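PDB 2WBN: terminase, large subunit from Bacillus phage spp1, which uses ATP to drive viral DNA into empty capsids and, through the metal-dependent nuclease domain described here, cuts the genome to start and end packaging. Local coordinates for residues Asn76-Ile81 with Asp151-Asp156; Ile81-Asp86 with Pro161-Glu166; His142-Leu147 with Ala194-Phe199. All blocks are in the same frame, centred on the assembly; numbering follows the deposited sequence.

Contact 1 of 3, residues Asn76-Ile81 with Asp151-Asp156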
loop_
_atom_site.group_PDB
_atom_site.type_symbol
_atom_site.label_atom_id
_atom_site.label_comp_id
_atom_site.label_asym_id
_atom_site.label_seq_id
_atom_site.Cartn_x
_atom_site.Cartn_y
_atom_site.Cartn_z
ATOM N N ASN A 76 -4.115 -7.357 15.296
ATOM C CA ASN A 76 -4.390 -7.624 13.883
ATOM C C ASN A 76 -4.995 -6.423 13.173
ATOM O O ASN A 76 -6.006 -6.537 12.475
ATOM C CB ASN A 76 -5.300 -8.846 13.732
ATOM C CG ASN A 76 -4.554 -10.049 13.279
ATOM O OD1 ASN A 76 -3.903 -10.737 14.082
ATOM N ND2 ASN A 76 -4.624 -10.326 11.982
ATOM N N ARG A 77 -4.359 -5.275 13.358
ATOM C CA ARG A 77 -4.801 -4.043 12.717
ATOM C C ARG A 77 -3.687 -3.366 11.978
ATOM O O ARG A 77 -2.519 -3.439 12.375
ATOM C CB ARG A 77 -5.289 -3.025 13.731
ATOM C CG ARG A 77 -6.485 -3.418 14.493
ATOM C CD ARG A 77 -6.897 -2.225 15.333
ATOM N NE ARG A 77 -7.878 -2.586 16.326
ATOM C CZ ARG A 77 -8.202 -1.825 17.366
ATOM N NH1 ARG A 77 -7.620 -0.637 17.570
ATOM N NH2 ARG A 77 -9.107 -2.264 18.212
ATOM N N ILE A 78 -4.068 -2.655 10.930
ATOM C CA ILE A 78 -3.138 -1.784 10.234
ATOM C C ILE A 78 -3.730 -0.384 10.179
ATOM O O ILE A 78 -4.947 -0.225 10.140
ATOM C CB ILE A 78 -2.767 -2.313 8.839
ATOM C CG1 ILE A 78 -3.960 -2.356 7.879
ATOM C CG2 ILE A 78 -2.083 -3.692 8.951
ATOM C CD1 ILE A 78 -3.539 -2.711 6.423
ATOM N N TYR A 79 -2.861 0.618 10.212
ATOM C CA TYR A 79 -3.252 2.015 10.248
ATOM C C TYR A 79 -2.521 2.750 9.136
ATOM O O TYR A 79 -1.300 2.718 9.119
ATOM C CB TYR A 79 -2.801 2.649 11.561
ATOM C CG TYR A 79 -3.422 2.126 12.822
ATOM C CD1 TYR A 79 -2.903 1.006 13.462
ATOM C CD2 TYR A 79 -4.501 2.786 13.408
ATOM C CE1 TYR A 79 -3.451 0.555 14.637
ATOM C CE2 TYR A 79 -5.052 2.336 14.585
ATOM C CZ TYR A 79 -4.527 1.221 15.185
ATOM O OH TYR A 79 -5.068 0.784 16.342
ATOM N N ALA A 80 -3.259 3.407 8.232
ATOM C CA ALA A 80 -2.660 4.181 7.139
ATOM C C ALA A 80 -2.113 5.498 7.658
ATOM O O ALA A 80 -2.832 6.274 8.298
ATOM C CB ALA A 80 -3.674 4.407 6.004
ATOM N N ILE A 81 -0.829 5.744 7.393
ATOM C CA ILE A 81 -0.144 6.933 7.903
ATOM C C ILE A 81 -0.015 7.987 6.814
ATOM O O ILE A 81 -0.334 9.159 7.024
ATOM C CB ILE A 81 1.270 6.586 8.450
ATOM C CG1 ILE A 81 1.161 5.593 9.613
ATOM C CG2 ILE A 81 2.000 7.860 8.875
ATOM C CD1 ILE A 81 2.517 5.144 10.216
ATOM N N ASP A 151 -8.315 -7.749 11.539
ATOM C CA ASP A 151 -9.420 -7.330 12.422
ATOM C C ASP A 151 -9.915 -5.950 12.034
ATOM O O ASP A 151 -11.118 -5.714 12.021
ATOM C CB ASP A 151 -8.995 -7.358 13.885
ATOM C CG ASP A 151 -9.009 -8.756 14.466
ATOM O OD1 ASP A 151 -9.367 -9.720 13.743
ATOM O OD2 ASP A 151 -8.648 -8.902 15.648
ATOM N N ALA A 152 -8.993 -5.051 11.694
ATOM C CA ALA A 152 -9.365 -3.724 11.232
ATOM C C ALA A 152 -8.307 -3.128 10.307
ATOM O O ALA A 152 -7.104 -3.255 10.573
ATOM C CB ALA A 152 -9.597 -2.804 12.441
ATOM N N ILE A 153 -8.767 -2.486 9.234
ATOM C CA ILE A 153 -7.921 -1.620 8.404
ATOM C C ILE A 153 -8.400 -0.198 8.628
ATOM O O ILE A 153 -9.517 0.144 8.234
ATOM C CB ILE A 153 -8.043 -1.964 6.923
ATOM C CG1 ILE A 153 -7.575 -3.398 6.676
ATOM C CG2 ILE A 153 -7.239 -0.956 6.040
ATOM C CD1 ILE A 153 -7.867 -3.899 5.262
ATOM N N VAL A 154 -7.546 0.617 9.250
ATOM C CA VAL A 154 -7.933 1.911 9.806
ATOM C C VAL A 154 -7.349 2.994 8.936
ATOM O O VAL A 154 -6.121 3.092 8.778
ATOM C CB VAL A 154 -7.453 2.104 11.267
ATOM C CG1 VAL A 154 -7.979 3.412 11.837
ATOM C CG2 VAL A 154 -7.891 0.934 12.141
ATOM N N ILE A 155 -8.233 3.806 8.372
ATOM C CA ILE A 155 -7.865 4.799 7.382
ATOM C C ILE A 155 -8.546 6.119 7.689
ATOM O O ILE A 155 -9.774 6.193 7.844
ATOM C CB ILE A 155 -8.264 4.371 5.939
ATOM C CG1 ILE A 155 -7.803 2.943 5.611
ATOM C CG2 ILE A 155 -7.674 5.378 4.881
ATOM C CD1 ILE A 155 -8.520 2.357 4.387
ATOM N N ASP A 156 -7.740 7.168 7.728
ATOM C CA ASP A 156 -8.214 8.522 7.922
ATOM C C ASP A 156 -8.136 9.241 6.570
ATOM O O ASP A 156 -7.019 9.522 6.074
ATOM C CB ASP A 156 -7.295 9.186 8.929
ATOM C CG ASP A 156 -7.784 10.539 9.406
ATOM O OD1 ASP A 156 -8.565 11.223 8.692
ATOM O OD2 ASP A 156 -7.336 10.929 10.515
HETATM O O HOH W 1 -5.011 7.508 7.083
#
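Asn76 opens the pairing with its carbonyl: its O accepts from Asp151 N at 2.8 Å and makes a weak second bond with Ala152 N. Its CB lies against the Asp151 carboxylate carbon, within a G1 bulge that Asn76 and Arg77 form opposite Asp72. Arg77 CA makes a CA-H...O contact with Ala152 O, and its CG rests 3.8 Å from Ala152 CB. Because CG stands anti to the carbonyl carbon (chi1 -64°) and the chain stays extended to NE, the aliphatic part runs alongside the Ala152 methyl. Ile78 is gripped on both backbone sides, its N by Ala152 O at 3.1 Å and its O by Val154 N at 2.9 Å. On the other face, its CG1 and CD1 lie alongside CG1 and CG2 of Ile153, both side chains pointing the same way. Tyr79 returns to the face of Arg77: ring atom CD2 approaches Val154 CB at 3.7 Å, while CE2 reaches CG2 of the same valine. Ala80 N then bonds to Val154 O at 2.9 Å, nearly straight at the hydrogen (168°). Past this point a water replaces the direct link, donating to Ala80 O and accepting from Asp156 N. Strand axes 4.8 Å apart and 15° from parallel, with bridges pairing 77-79 to 152-154 in register, define a parallel beta ladder. Strand 33-35 flanks 152-155 and strand 64-72 flanks 77-86, which places the ladder within the mixed central sheet of the RNase H-like nuclease domain.

Contact 2 of 3, residues Ile81-Asp86 with Pro161-Glu166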
loop_
_atom_site.group_PDB
_atom_site.type_symbol
_atom_site.label_atom_id
_atom_site.label_comp_id
_atom_site.label_asym_id
_atom_site.label_seq_id
_atom_site.Cartn_x
_atom_site.Cartn_y
_atom_site.Cartn_z
ATOM N N ILE A 81 -0.829 5.744 7.393
ATOM C CA ILE A 81 -0.144 6.933 7.903
ATOM C C ILE A 81 -0.015 7.987 6.814
ATOM O O ILE A 81 -0.334 9.159 7.024
ATOM C CB ILE A 81 1.270 6.586 8.450
ATOM C CG1 ILE A 81 1.161 5.593 9.613
ATOM C CG2 ILE A 81 2.000 7.860 8.875
ATOM C CD1 ILE A 81 2.517 5.144 10.216
ATOM N N ASP A 82 0.462 7.567 5.644
ATOM C CA ASP A 82 0.676 8.496 4.568
ATOM C C ASP A 82 0.692 7.770 3.218
ATOM O O ASP A 82 0.676 6.544 3.157
ATOM C CB ASP A 82 1.979 9.250 4.816
ATOM C CG ASP A 82 1.969 10.669 4.270
ATOM O OD1 ASP A 82 1.044 11.041 3.517
ATOM O OD2 ASP A 82 2.910 11.424 4.600
ATOM N N GLU A 83 0.686 8.561 2.148
ATOM C CA GLU A 83 0.660 8.052 0.790
ATOM C C GLU A 83 1.180 9.125 -0.176
ATOM O O GLU A 83 1.195 10.321 0.146
ATOM C CB GLU A 83 -0.774 7.670 0.395
ATOM C CG GLU A 83 -1.671 8.889 0.187
ATOM C CD GLU A 83 -3.132 8.588 -0.072
ATOM O OE1 GLU A 83 -3.575 7.443 0.140
ATOM O OE2 GLU A 83 -3.855 9.525 -0.496
ATOM N N LEU A 84 1.590 8.682 -1.360
ATOM C CA LEU A 84 1.806 9.556 -2.498
ATOM C C LEU A 84 1.307 8.807 -3.720
ATOM O O LEU A 84 1.794 7.716 -4.029
ATOM C CB LEU A 84 3.289 9.923 -2.671
ATOM C CG LEU A 84 3.652 10.871 -3.819
ATOM C CD1 LEU A 84 3.117 12.306 -3.606
ATOM C CD2 LEU A 84 5.166 10.891 -4.022
ATOM N N VAL A 85 0.339 9.396 -4.410
ATOM C CA VAL A 85 -0.198 8.859 -5.655
ATOM C C VAL A 85 0.043 9.884 -6.761
ATOM O O VAL A 85 -0.419 11.030 -6.679
ATOM C CB VAL A 85 -1.689 8.509 -5.518
ATOM C CG1 VAL A 85 -2.241 7.926 -6.842
ATOM C CG2 VAL A 85 -1.901 7.511 -4.346
ATOM N N ASP A 86 0.748 9.468 -7.806
ATOM C CA ASP A 86 1.156 10.359 -8.881
ATOM C C ASP A 86 1.024 9.668 -10.228
ATOM O O ASP A 86 1.739 8.689 -10.504
ATOM C CB ASP A 86 2.614 10.726 -8.610
ATOM C CG ASP A 86 3.099 11.872 -9.419
ATOM O OD1 ASP A 86 2.347 12.376 -10.286
ATOM O OD2 ASP A 86 4.281 12.275 -9.171
ATOM N N PRO A 161 -6.256 10.105 1.417
ATOM C CA PRO A 161 -7.552 10.087 0.690
ATOM C C PRO A 161 -7.631 9.050 -0.421
ATOM O O PRO A 161 -8.715 8.523 -0.685
ATOM C CB PRO A 161 -7.671 11.496 0.116
ATOM C CG PRO A 161 -6.292 12.047 0.119
ATOM C CD PRO A 161 -5.590 11.409 1.289
ATOM N N ASN A 162 -6.496 8.763 -1.062
ATOM C CA ASN A 162 -6.476 7.768 -2.122
ATOM C C ASN A 162 -6.665 6.344 -1.599
ATOM O O ASN A 162 -7.487 5.584 -2.130
ATOM C CB ASN A 162 -5.163 7.857 -2.939
ATOM C CG ASN A 162 -5.084 9.112 -3.779
ATOM O OD1 ASN A 162 -5.819 9.243 -4.753
ATOM N ND2 ASN A 162 -4.200 10.046 -3.410
ATOM N N ILE A 163 -5.919 5.986 -0.570
ATOM C CA ILE A 163 -6.112 4.709 0.132
ATOM C C ILE A 163 -7.578 4.555 0.579
ATOM O O ILE A 163 -8.210 3.525 0.324
ATOM C CB ILE A 163 -5.173 4.576 1.367
ATOM C CG1 ILE A 163 -3.716 4.422 0.941
ATOM C CG2 ILE A 163 -5.552 3.345 2.228
ATOM C CD1 ILE A 163 -2.708 4.563 2.084
ATOM N N ALA A 164 -8.123 5.595 1.208
ATOM C CA ALA A 164 -9.529 5.591 1.633
ATOM C C ALA A 164 -10.494 5.301 0.473
ATOM O O ALA A 164 -11.327 4.423 0.580
ATOM C CB ALA A 164 -9.912 6.928 2.335
ATOM N N ARG A 165 -10.344 6.010 -0.646
ATOM C CA ARG A 165 -11.211 5.847 -1.794
ATOM C C ARG A 165 -11.077 4.451 -2.408
ATOM O O ARG A 165 -12.071 3.783 -2.665
ATOM C CB ARG A 165 -10.913 6.905 -2.861
ATOM C CG ARG A 165 -11.892 6.842 -4.054
ATOM C CD ARG A 165 -11.590 7.863 -5.149
ATOM N NE ARG A 165 -10.161 7.953 -5.406
ATOM C CZ ARG A 165 -9.463 7.105 -6.139
ATOM N NH1 ARG A 165 -8.157 7.298 -6.256
ATOM N NH2 ARG A 165 -10.045 6.058 -6.745
ATOM N N GLU A 166 -9.851 3.991 -2.591
ATOM C CA GLU A 166 -9.662 2.733 -3.294
ATOM C C GLU A 166 -10.173 1.572 -2.460
ATOM O O GLU A 166 -10.866 0.695 -2.986
ATOM C CB GLU A 166 -8.211 2.549 -3.691
ATOM C CG GLU A 166 -7.772 3.510 -4.763
ATOM C CD GLU A 166 -6.453 3.104 -5.379
ATOM O OE1 GLU A 166 -5.692 2.366 -4.708
ATOM O OE2 GLU A 166 -6.206 3.495 -6.536
#
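Glu83 OE2 is gripped by two groups of one residue: Asn162 N donates to it at 2.8 Å and Asn162 ND2 at 3.0 Å. The backbone bond uses the syn lone pair and is fairly straight. The amide approaches from above the carboxylate plane, 58° out of it, and is more bent at the hydrogen. The other oxygen, OE1, also uses its syn lone pair, taking Ile163 N at 2.8 Å. One carboxylate therefore holds two successive backbone N-H groups in the first turn of helix 161-169, a position where the helix dipole would be expected to favour its negative charge.

Glu83 reaches this end with CG between its backbone N and carbonyl carbon (chi1 72°) and the chain extended beyond CG. Around the polar grip, carbon atoms close in: Pro161 CD lies 3.1 Å from Glu83 OE2, and Ile163 slides past the glutamate in the opposite direction, bringing its CD1 to Glu83 CB at 4.0 Å. Two residues along the strand, Val85 comes from the opposite direction and sets CG2 against the asparagine side chain, 3.5 Å from Asn162 ND2. The asparagine is thus touched by both inward-directed strand side chains, while a weak, long bond from Arg165 NH1 reaches its OD1.

The helix crosses the strand at 85°, with the axes 8.4 Å apart. Ile163 extends the packing to Val67 and Trp69 of strand 64-72, and both Ile163 and Val85 touch Thr191 of helix 190-198. The Val85 side chain is about 6 Å from that of His190, a ligand of the second manganese ion. Across the sheet, Leu84 and Asp82 meet Phe97 of helix 91-100, so strand 77-86 lies between helices packed on its two faces.

Contact 3 of 3, residues His142-Leu147 with Ala194-Phe199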
loop_
_atom_site.group_PDB
_atom_site.type_symbol
_atom_site.label_atom_id
_atom_site.label_comp_id
_atom_site.label_asym_id
_atom_site.label_seq_id
_atom_site.Cartn_x
_atom_site.Cartn_y
_atom_site.Cartn_z
ATOM N N HIS A 142 -3.644 -14.371 -2.465
ATOM C CA HIS A 142 -3.184 -14.617 -1.084
ATOM C C HIS A 142 -3.021 -13.315 -0.309
ATOM O O HIS A 142 -3.519 -13.186 0.807
ATOM C CB HIS A 142 -1.822 -15.346 -1.086
ATOM C CG HIS A 142 -1.349 -15.792 0.272
ATOM N ND1 HIS A 142 -1.202 -17.124 0.609
ATOM C CD2 HIS A 142 -0.970 -15.086 1.368
ATOM C CE1 HIS A 142 -0.767 -17.217 1.854
ATOM N NE2 HIS A 142 -0.625 -15.995 2.340
ATOM N N GLY A 143 -2.311 -12.358 -0.905
ATOM C CA GLY A 143 -2.007 -11.087 -0.228
ATOM C C GLY A 143 -3.224 -10.233 0.059
ATOM O O GLY A 143 -3.279 -9.536 1.083
ATOM N N GLU A 144 -4.186 -10.258 -0.864
ATOM C CA GLU A 144 -5.447 -9.540 -0.693
ATOM C C GLU A 144 -6.301 -10.188 0.378
ATOM O O GLU A 144 -6.951 -9.486 1.165
ATOM C CB GLU A 144 -6.215 -9.476 -2.012
ATOM C CG GLU A 144 -5.463 -8.657 -3.092
ATOM C CD GLU A 144 -6.112 -8.684 -4.478
ATOM O OE1 GLU A 144 -7.013 -9.516 -4.725
ATOM O OE2 GLU A 144 -5.698 -7.851 -5.334
ATOM N N ARG A 145 -6.320 -11.519 0.390
ATOM C CA ARG A 145 -7.020 -12.277 1.417
ATOM C C ARG A 145 -6.438 -11.983 2.788
ATOM O O ARG A 145 -7.179 -11.821 3.752
ATOM C CB ARG A 145 -6.961 -13.792 1.139
ATOM C CG ARG A 145 -7.767 -14.619 2.154
ATOM C CD ARG A 145 -7.717 -16.136 1.907
ATOM N NE ARG A 145 -8.172 -16.881 3.089
ATOM C CZ ARG A 145 -8.419 -18.192 3.133
ATOM N NH1 ARG A 145 -8.279 -18.954 2.051
ATOM N NH2 ARG A 145 -8.824 -18.746 4.272
ATOM N N TRP A 146 -5.116 -11.899 2.882
ATOM C CA TRP A 146 -4.488 -11.586 4.160
ATOM C C TRP A 146 -4.970 -10.239 4.683
ATOM O O TRP A 146 -5.359 -10.100 5.859
ATOM C CB TRP A 146 -2.971 -11.597 4.039
ATOM C CG TRP A 146 -2.271 -11.445 5.359
ATOM C CD1 TRP A 146 -1.928 -12.441 6.231
ATOM C CD2 TRP A 146 -1.829 -10.225 5.945
ATOM N NE1 TRP A 146 -1.288 -11.909 7.322
ATOM C CE2 TRP A 146 -1.208 -10.550 7.167
ATOM C CE3 TRP A 146 -1.886 -8.882 5.549
ATOM C CZ2 TRP A 146 -0.660 -9.578 8.009
ATOM C CZ3 TRP A 146 -1.337 -7.919 6.382
ATOM C CH2 TRP A 146 -0.726 -8.272 7.593
ATOM N N LEU A 147 -4.979 -9.241 3.805
ATOM C CA LEU A 147 -5.493 -7.929 4.187
ATOM C C LEU A 147 -6.973 -7.984 4.630
ATOM O O LEU A 147 -7.362 -7.351 5.625
ATOM C CB LEU A 147 -5.299 -6.935 3.037
ATOM C CG LEU A 147 -3.865 -6.496 2.721
ATOM C CD1 LEU A 147 -3.869 -5.693 1.421
ATOM C CD2 LEU A 147 -3.252 -5.679 3.878
ATOM N N ALA A 194 0.254 -1.578 -3.568
ATOM C CA ALA A 194 1.378 -1.074 -2.767
ATOM C C ALA A 194 1.340 -1.587 -1.338
ATOM O O ALA A 194 2.383 -1.903 -0.764
ATOM C CB ALA A 194 1.431 0.443 -2.787
ATOM N N THR A 195 0.133 -1.636 -0.760
ATOM C CA THR A 195 -0.068 -2.209 0.562
ATOM C C THR A 195 0.279 -3.705 0.646
ATOM O O THR A 195 0.964 -4.119 1.564
ATOM C CB THR A 195 -1.514 -1.972 1.023
ATOM O OG1 THR A 195 -1.758 -0.566 1.008
ATOM C CG2 THR A 195 -1.742 -2.523 2.445
ATOM N N ARG A 196 -0.185 -4.514 -0.296
ATOM C CA ARG A 196 0.281 -5.906 -0.383
ATOM C C ARG A 196 1.800 -6.050 -0.323
ATOM O O ARG A 196 2.311 -6.871 0.447
ATOM C CB ARG A 196 -0.159 -6.559 -1.667
ATOM C CG ARG A 196 -1.487 -7.235 -1.636
ATOM C CD ARG A 196 -1.466 -8.275 -2.748
ATOM N NE ARG A 196 -1.363 -7.592 -4.042
ATOM C CZ ARG A 196 -0.354 -7.682 -4.900
ATOM N NH1 ARG A 196 0.720 -8.442 -4.660
ATOM N NH2 ARG A 196 -0.422 -6.984 -6.025
ATOM N N TYR A 197 2.517 -5.294 -1.163
ATOM C CA TYR A 197 3.981 -5.360 -1.155
ATOM C C TYR A 197 4.494 -5.022 0.241
ATOM O O TYR A 197 5.327 -5.725 0.769
ATOM C CB TYR A 197 4.654 -4.398 -2.137
ATOM C CG TYR A 197 4.092 -4.364 -3.531
ATOM C CD1 TYR A 197 3.593 -5.513 -4.142
ATOM C CD2 TYR A 197 4.094 -3.174 -4.261
ATOM C CE1 TYR A 197 3.093 -5.470 -5.435
ATOM C CE2 TYR A 197 3.575 -3.109 -5.519
ATOM C CZ TYR A 197 3.087 -4.259 -6.113
ATOM O OH TYR A 197 2.597 -4.181 -7.381
ATOM N N ALA A 198 3.968 -3.952 0.835
ATOM C CA ALA A 198 4.455 -3.466 2.125
ATOM C C ALA A 198 4.376 -4.537 3.213
ATOM O O ALA A 198 5.239 -4.590 4.089
ATOM C CB ALA A 198 3.680 -2.219 2.556
ATOM N N PHE A 199 3.332 -5.366 3.155
ATOM C CA PHE A 199 3.089 -6.427 4.142
ATOM C C PHE A 199 3.446 -7.846 3.698
ATOM O O PHE A 199 3.091 -8.806 4.387
ATOM C CB PHE A 199 1.626 -6.403 4.553
ATOM C CG PHE A 199 1.300 -5.271 5.456
ATOM C CD1 PHE A 199 0.836 -4.073 4.945
ATOM C CD2 PHE A 199 1.537 -5.375 6.815
ATOM C CE1 PHE A 199 0.551 -3.003 5.796
ATOM C CE2 PHE A 199 1.257 -4.312 7.657
ATOM C CZ PHE A 199 0.781 -3.130 7.143
HETATM O O HOH W 2 -3.563 -5.952 -4.535
#
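Trp146 swings its indole toward Phe199 with CG anti to the backbone N (chi1 -173°), whereas Phe199 has CG anti to its carbonyl carbon; together these settings bring CH2 of Trp146 to 3.8 Å from Phe199 CD2. The ring planes are 32° apart and the centroids 5.6 Å, an oblique pairing. One turn back, Gly143 has no side chain to hold the helices apart: its CA is 3.8 Å from Arg196 CD, and the CA atoms of the two residues are only 5.7 Å apart. Arg196 turns its NE to a water, which accepts from NE and donates to Glu144 OE2. With NE and OE2 4.5 Å apart and OE2 well out of the guanidinium plane, the charges are linked through water and not by a direct salt bridge. Between these polar and aromatic ends, Leu147 CD2 packs on Thr195 CG2 at 3.8 Å. The axes cross at 87°, making this a near-perpendicular helix-helix packing inside the domain. Arg196 NH2 forms a salt bridge with Asp193, a ligand of the second manganese ion, and Tyr197 OH bonds to Asp56, which binds both metals. Helix 190-198 thus carries this packing directly beside the two-metal nuclease site of the RNase H-like fold.

Overall arrangement
Contacts 1 and 2 lie consecutively on strand 77-86 and share Ile81, their centres about 13 Å apart. Along the chain, helix 140-148, strand 152-155 and helix 161-169 follow one another, taking part in contacts 3, 1 and 2 in turn; helix 190-198 comes last and completes contact 3. Contact 1 also lies about 13 Å from contact 3, by centres, and touches both others: Ile155 and Ala80 pack on Ile163 of contact 2, while Ile78 meets Phe199 and Leu147 of contact 3. Contacts 2 and 3, about 15 Å apart by centres, do not touch. The strand pair joins a strand-helix and a helix-helix packing, with manganese ligands His190 near contact 2 and Asp193 beside contact 3.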